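Local coordinates for protein putative glutathione transferase (Sphingobium chlorophenolicum, PDB 4FQU) that catalyses the glutathione-dependent reduction of glutathionyl-hydroquinones to hydroquinones, a step in the breakdown of the pollutant pentachlorophenol, at residues I99-A112 with V120-I133. Numbering follows the deposited sequence.
Sequences INGADYLYQVYTAA and VTIPILWDKVEKRI
Ile99 and Asn100 meet the pyrrole side and the six-membered end of the Trp126 indole, in that order. Ile99 CD1 lies 4.1 Å from Trp126 NE1. The Asn100 amide crosses the indole, their planes 66° apart. Leu105 begins the apolar core. Its CG stands anti to the backbone N (chi1 -178°), which carries both methyls to residues 120-133: CD2 meets Ile122 CG2, and CD1 meets Ile124 CD1 at 3.7 Å. Tyr106 offers its CB to Val120 CG2, while its ring turns away and stacks with Trp9. Val108 sends CG1 to Trp126 CZ3, 3.8 Å away. Tyr109 inserts its ring between Val120 and Ile133. Ile133 CD1 sits over one face, 3.9 Å from the ring centroid, and Val120 CA lies over the opposite face, two CH-pi contacts. Thr121 O lies at the ring edge, near its plane, 2.8 Å from Tyr109 OH. The hydroxyl also meets Asn136 OD1, just past residues 120-133. A leucine in place of Tyr109 would probably leave Thr121 O without this hydroxyl and Ile133 without a flat face to rest on. Ala112 closes the row with CB against Arg132 CA at 4.0 Å. Helix 106-112 thus packs on the antiparallel strands 124-127 and 132-135 of the thioredoxin-like N-terminal domain of a glutathione transferase. Pro123 follows a cis peptide, as in the cis-proline loop of this fold. Val120, Thr121 and Ile122 probably bind glutathione, so the apolar packing and the hydroxyl together are likely to fix the backbone of that loop.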
loop_
_atom_site.group_PDB
_atom_site.type_symbol
_atom_site.label_atom_id
_atom_site.label_comp_id
_atom_site.label_asym_id
_atom_site.label_seq_id
_atom_site.Cartn_x
_atom_site.Cartn_y
_atom_site.Cartn_z
ATOM N N ILE A 99 25.201 3.373 -30.401
ATOM C CA ILE A 99 25.748 2.089 -30.946
ATOM C C ILE A 99 24.796 0.907 -30.708
ATOM O O ILE A 99 24.824 0.283 -29.647
ATOM C CB ILE A 99 27.220 1.686 -30.426
ATOM C CG1 ILE A 99 27.364 1.758 -28.854
ATOM C CG2 ILE A 99 28.390 2.379 -31.317
ATOM C CD1 ILE A 99 26.851 0.516 -28.021
ATOM N N ASN A 100 23.961 0.664 -31.719
ATOM C CA ASN A 100 22.856 -0.320 -31.773
ATOM C C ASN A 100 21.451 0.256 -31.978
ATOM O O ASN A 100 20.587 -0.373 -32.598
ATOM C CB ASN A 100 22.908 -1.421 -30.697
ATOM C CG ASN A 100 23.512 -2.726 -31.250
ATOM O OD1 ASN A 100 23.572 -2.917 -32.474
ATOM N ND2 ASN A 100 23.975 -3.610 -30.364
ATOM N N GLY A 101 21.232 1.471 -31.505
ATOM C CA GLY A 101 19.958 2.135 -31.741
ATOM C C GLY A 101 18.720 1.262 -31.590
ATOM O O GLY A 101 17.834 1.311 -32.429
ATOM N N ALA A 102 18.656 0.487 -30.507
ATOM C CA ALA A 102 17.583 -0.465 -30.279
ATOM C C ALA A 102 16.380 0.248 -29.764
ATOM O O ALA A 102 16.528 1.199 -29.009
ATOM C CB ALA A 102 18.026 -1.468 -29.265
ATOM N N ASP A 103 15.191 -0.209 -30.140
ATOM C CA ASP A 103 13.976 0.341 -29.555
ATOM C C ASP A 103 13.729 -0.373 -28.229
ATOM O O ASP A 103 13.314 0.236 -27.233
ATOM C CB ASP A 103 12.762 0.151 -30.460
ATOM C CG ASP A 103 12.910 0.812 -31.824
ATOM O OD1 ASP A 103 12.588 2.012 -31.939
ATOM O OD2 ASP A 103 13.308 0.109 -32.798
ATOM N N TYR A 104 14.009 -1.671 -28.224
ATOM C CA TYR A 104 13.740 -2.518 -27.077
ATOM C C TYR A 104 15.010 -3.135 -26.510
ATOM O O TYR A 104 15.911 -3.500 -27.266
ATOM C CB TYR A 104 12.830 -3.631 -27.522
ATOM C CG TYR A 104 11.619 -3.132 -28.227
ATOM C CD1 TYR A 104 10.782 -2.245 -27.606
ATOM C CD2 TYR A 104 11.309 -3.545 -29.509
ATOM C CE1 TYR A 104 9.654 -1.772 -28.234
ATOM C CE2 TYR A 104 10.192 -3.073 -30.151
ATOM C CZ TYR A 104 9.348 -2.178 -29.509
ATOM O OH TYR A 104 8.186 -1.669 -30.098
ATOM N N LEU A 105 15.077 -3.269 -25.180
ATOM C CA LEU A 105 16.253 -3.857 -24.526
ATOM C C LEU A 105 16.529 -5.217 -25.074
ATOM O O LEU A 105 17.665 -5.531 -25.341
ATOM C CB LEU A 105 16.116 -3.912 -23.008
ATOM C CG LEU A 105 17.263 -4.456 -22.133
ATOM C CD1 LEU A 105 18.482 -3.596 -22.167
ATOM C CD2 LEU A 105 16.767 -4.584 -20.682
ATOM N N TYR A 106 15.483 -6.020 -25.263
ATOM C CA TYR A 106 15.644 -7.348 -25.879
ATOM C C TYR A 106 16.489 -7.324 -27.158
ATOM O O TYR A 106 17.261 -8.233 -27.386
ATOM C CB TYR A 106 14.312 -8.124 -26.034
ATOM C CG TYR A 106 13.335 -7.763 -27.159
ATOM C CD1 TYR A 106 13.671 -7.910 -28.484
ATOM C CD2 TYR A 106 12.047 -7.334 -26.871
ATOM C CE1 TYR A 106 12.771 -7.617 -29.492
ATOM C CE2 TYR A 106 11.147 -7.016 -27.870
ATOM C CZ TYR A 106 11.523 -7.167 -29.176
ATOM O OH TYR A 106 10.644 -6.859 -30.177
ATOM N N GLN A 107 16.392 -6.274 -27.967
ATOM C CA GLN A 107 17.265 -6.149 -29.144
ATOM C C GLN A 107 18.770 -6.019 -28.834
ATOM O O GLN A 107 19.584 -6.159 -29.759
ATOM C CB GLN A 107 16.871 -4.954 -30.027
ATOM C CG GLN A 107 15.613 -5.089 -30.796
ATOM C CD GLN A 107 15.064 -3.758 -31.169
ATOM O OE1 GLN A 107 14.944 -2.865 -30.330
ATOM N NE2 GLN A 107 14.746 -3.591 -32.436
ATOM N N VAL A 108 19.146 -5.705 -27.586
ATOM C CA VAL A 108 20.554 -5.648 -27.230
ATOM C C VAL A 108 21.052 -7.074 -27.114
ATOM O O VAL A 108 22.078 -7.430 -27.693
ATOM C CB VAL A 108 20.829 -4.913 -25.908
ATOM C CG1 VAL A 108 22.321 -4.953 -25.579
ATOM C CG2 VAL A 108 20.373 -3.475 -25.982
ATOM N N TYR A 109 20.309 -7.913 -26.401
ATOM C CA TYR A 109 20.699 -9.322 -26.269
ATOM C C TYR A 109 20.844 -10.001 -27.604
ATOM O O TYR A 109 21.751 -10.817 -27.807
ATOM C CB TYR A 109 19.725 -10.105 -25.403
ATOM C CG TYR A 109 19.887 -9.806 -23.921
ATOM C CD1 TYR A 109 19.344 -8.652 -23.335
ATOM C CD2 TYR A 109 20.575 -10.665 -23.116
ATOM C CE1 TYR A 109 19.482 -8.389 -21.991
ATOM C CE2 TYR A 109 20.733 -10.408 -21.774
ATOM C CZ TYR A 109 20.189 -9.284 -21.210
ATOM O OH TYR A 109 20.400 -9.103 -19.865
ATOM N N THR A 110 19.967 -9.617 -28.515
ATOM C CA THR A 110 19.788 -10.307 -29.790
ATOM C C THR A 110 20.757 -9.821 -30.853
ATOM O O THR A 110 21.062 -10.498 -31.839
ATOM C CB THR A 110 18.361 -10.105 -30.280
ATOM O OG1 THR A 110 17.865 -11.367 -30.680
ATOM C CG2 THR A 110 18.269 -9.069 -31.447
ATOM N N ALA A 111 21.256 -8.621 -30.629
ATOM C CA ALA A 111 22.192 -8.030 -31.567
ATOM C C ALA A 111 23.457 -8.826 -31.518
ATOM O O ALA A 111 24.134 -8.967 -32.503
ATOM C CB ALA A 111 22.465 -6.585 -31.199
ATOM N N ALA A 112 23.729 -9.350 -30.333
ATOM C CA ALA A 112 24.913 -10.139 -30.028
ATOM C C ALA A 112 24.791 -11.630 -30.389
ATOM O O ALA A 112 25.716 -12.208 -30.889
ATOM C CB ALA A 112 25.217 -9.996 -28.540
ATOM N N VAL A 120 15.575 -11.025 -20.292
ATOM C CA VAL A 120 16.189 -9.845 -20.912
ATOM C C VAL A 120 16.163 -8.750 -19.871
ATOM O O VAL A 120 15.154 -8.013 -19.796
ATOM C CB VAL A 120 15.425 -9.316 -22.192
ATOM C CG1 VAL A 120 16.096 -8.082 -22.709
ATOM C CG2 VAL A 120 15.395 -10.344 -23.313
ATOM N N THR A 121 17.259 -8.669 -19.092
ATOM C CA THR A 121 17.396 -7.791 -17.928
ATOM C C THR A 121 18.470 -6.689 -17.995
ATOM O O THR A 121 19.370 -6.704 -18.864
ATOM C CB THR A 121 17.721 -8.606 -16.700
ATOM O OG1 THR A 121 19.124 -8.952 -16.666
ATOM C CG2 THR A 121 16.901 -9.800 -16.695
ATOM N N ILE A 122 18.353 -5.720 -17.072
ATOM C CA ILE A 122 19.440 -4.773 -16.805
ATOM C C ILE A 122 19.907 -5.018 -15.402
ATOM O O ILE A 122 19.134 -5.517 -14.604
ATOM C CB ILE A 122 18.980 -3.321 -16.901
ATOM C CG1 ILE A 122 17.887 -3.032 -15.880
ATOM C CG2 ILE A 122 18.478 -2.988 -18.299
ATOM C CD1 ILE A 122 17.000 -1.826 -16.304
ATOM N N PRO A 123 21.142 -4.632 -15.070
ATOM C CA PRO A 123 22.155 -3.930 -15.850
ATOM C C PRO A 123 22.966 -4.867 -16.729
ATOM O O PRO A 123 23.049 -6.051 -16.397
ATOM C CB PRO A 123 23.072 -3.364 -14.768
ATOM C CG PRO A 123 22.958 -4.307 -13.673
ATOM C CD PRO A 123 21.516 -4.672 -13.649
ATOM N N ILE A 124 23.551 -4.348 -17.813
ATOM C CA ILE A 124 24.331 -5.135 -18.754
ATOM C C ILE A 124 25.624 -4.389 -18.927
ATOM O O ILE A 124 25.595 -3.199 -19.168
ATOM C CB ILE A 124 23.648 -5.172 -20.120
ATOM C CG1 ILE A 124 22.239 -5.718 -19.976
ATOM C CG2 ILE A 124 24.452 -5.991 -21.108
ATOM C CD1 ILE A 124 21.425 -5.735 -21.262
ATOM N N LEU A 125 26.763 -5.041 -18.791
ATOM C CA LEU A 125 27.994 -4.363 -19.083
ATOM C C LEU A 125 28.391 -4.872 -20.438
ATOM O O LEU A 125 28.636 -6.045 -20.605
ATOM C CB LEU A 125 29.044 -4.673 -18.025
ATOM C CG LEU A 125 30.423 -4.036 -18.159
ATOM C CD1 LEU A 125 30.304 -2.598 -17.943
ATOM C CD2 LEU A 125 31.347 -4.596 -17.157
ATOM N N TRP A 126 28.422 -3.971 -21.410
ATOM C CA TRP A 126 28.544 -4.344 -22.827
ATOM C C TRP A 126 29.969 -4.123 -23.316
ATOM O O TRP A 126 30.538 -3.077 -23.065
ATOM C CB TRP A 126 27.572 -3.510 -23.657
ATOM C CG TRP A 126 27.686 -3.615 -25.097
ATOM C CD1 TRP A 126 28.419 -2.825 -25.875
ATOM C CD2 TRP A 126 27.019 -4.527 -25.972
ATOM N NE1 TRP A 126 28.291 -3.178 -27.191
ATOM C CE2 TRP A 126 27.425 -4.225 -27.276
ATOM C CE3 TRP A 126 26.125 -5.573 -25.780
ATOM C CZ2 TRP A 126 26.997 -4.926 -28.373
ATOM C CZ3 TRP A 126 25.685 -6.262 -26.872
ATOM C CH2 TRP A 126 26.131 -5.936 -28.157
ATOM N N ASP A 127 30.574 -5.094 -23.983
ATOM C CA ASP A 127 31.919 -4.884 -24.442
ATOM C C ASP A 127 31.891 -4.288 -25.871
ATOM O O ASP A 127 31.570 -4.999 -26.821
ATOM C CB ASP A 127 32.643 -6.201 -24.421
ATOM C CG ASP A 127 34.049 -6.085 -24.907
ATOM O OD1 ASP A 127 34.290 -5.227 -25.796
ATOM O OD2 ASP A 127 34.906 -6.830 -24.354
ATOM N N LYS A 128 32.213 -2.996 -26.032
ATOM C CA LYS A 128 31.941 -2.292 -27.292
ATOM C C LYS A 128 32.784 -2.875 -28.413
ATOM O O LYS A 128 32.374 -2.894 -29.575
ATOM C CB LYS A 128 32.257 -0.803 -27.175
ATOM C CG LYS A 128 31.504 0.057 -26.116
ATOM C CD LYS A 128 31.507 1.573 -26.524
ATOM C CE LYS A 128 30.994 2.626 -25.538
ATOM N NZ LYS A 128 32.075 3.240 -24.664
ATOM N N VAL A 129 33.974 -3.344 -28.061
ATOM C CA VAL A 129 34.898 -3.908 -29.044
ATOM C C VAL A 129 34.477 -5.303 -29.508
ATOM O O VAL A 129 34.516 -5.620 -30.688
ATOM C CB VAL A 129 36.322 -4.021 -28.464
ATOM C CG1 VAL A 129 37.214 -4.799 -29.348
ATOM C CG2 VAL A 129 36.888 -2.689 -28.229
ATOM N N GLU A 130 34.102 -6.160 -28.580
ATOM C CA GLU A 130 33.731 -7.512 -28.947
ATOM C C GLU A 130 32.223 -7.546 -29.253
ATOM O O GLU A 130 31.654 -8.574 -29.581
ATOM C CB GLU A 130 34.158 -8.482 -27.836
ATOM C CG GLU A 130 35.635 -8.307 -27.467
ATOM C CD GLU A 130 36.343 -9.556 -26.903
ATOM O OE1 GLU A 130 35.674 -10.538 -26.453
ATOM O OE2 GLU A 130 37.608 -9.524 -26.913
ATOM N N LYS A 131 31.586 -6.389 -29.181
ATOM C CA LYS A 131 30.211 -6.255 -29.647
ATOM C C LYS A 131 29.297 -7.304 -29.040
ATOM O O LYS A 131 28.685 -8.075 -29.745
ATOM C CB LYS A 131 30.165 -6.300 -31.182
ATOM C CG LYS A 131 30.717 -5.053 -31.856
ATOM C CD LYS A 131 30.817 -5.200 -33.351
ATOM C CE LYS A 131 31.203 -3.842 -33.987
ATOM N NZ LYS A 131 30.045 -2.847 -34.190
ATOM N N ARG A 132 29.217 -7.314 -27.714
ATOM C CA ARG A 132 28.578 -8.397 -26.965
ATOM C C ARG A 132 28.491 -8.046 -25.495
ATOM O O ARG A 132 29.101 -7.051 -25.066
ATOM C CB ARG A 132 29.394 -9.671 -27.076
ATOM C CG ARG A 132 30.713 -9.607 -26.377
ATOM C CD ARG A 132 31.391 -10.930 -26.542
ATOM N NE ARG A 132 32.593 -11.044 -25.731
ATOM C CZ ARG A 132 32.578 -11.424 -24.458
ATOM N NH1 ARG A 132 31.409 -11.710 -23.862
ATOM N NH2 ARG A 132 33.717 -11.504 -23.775
ATOM N N ILE A 133 27.733 -8.856 -24.743
ATOM C CA ILE A 133 27.637 -8.708 -23.289
ATOM C C ILE A 133 28.782 -9.307 -22.475
ATOM O O ILE A 133 29.097 -10.493 -22.566
ATOM C CB ILE A 133 26.335 -9.239 -22.736
ATOM C CG1 ILE A 133 25.196 -8.362 -23.248
ATOM C CG2 ILE A 133 26.446 -9.275 -21.215
ATOM C CD1 ILE A 133 23.830 -8.673 -22.735
#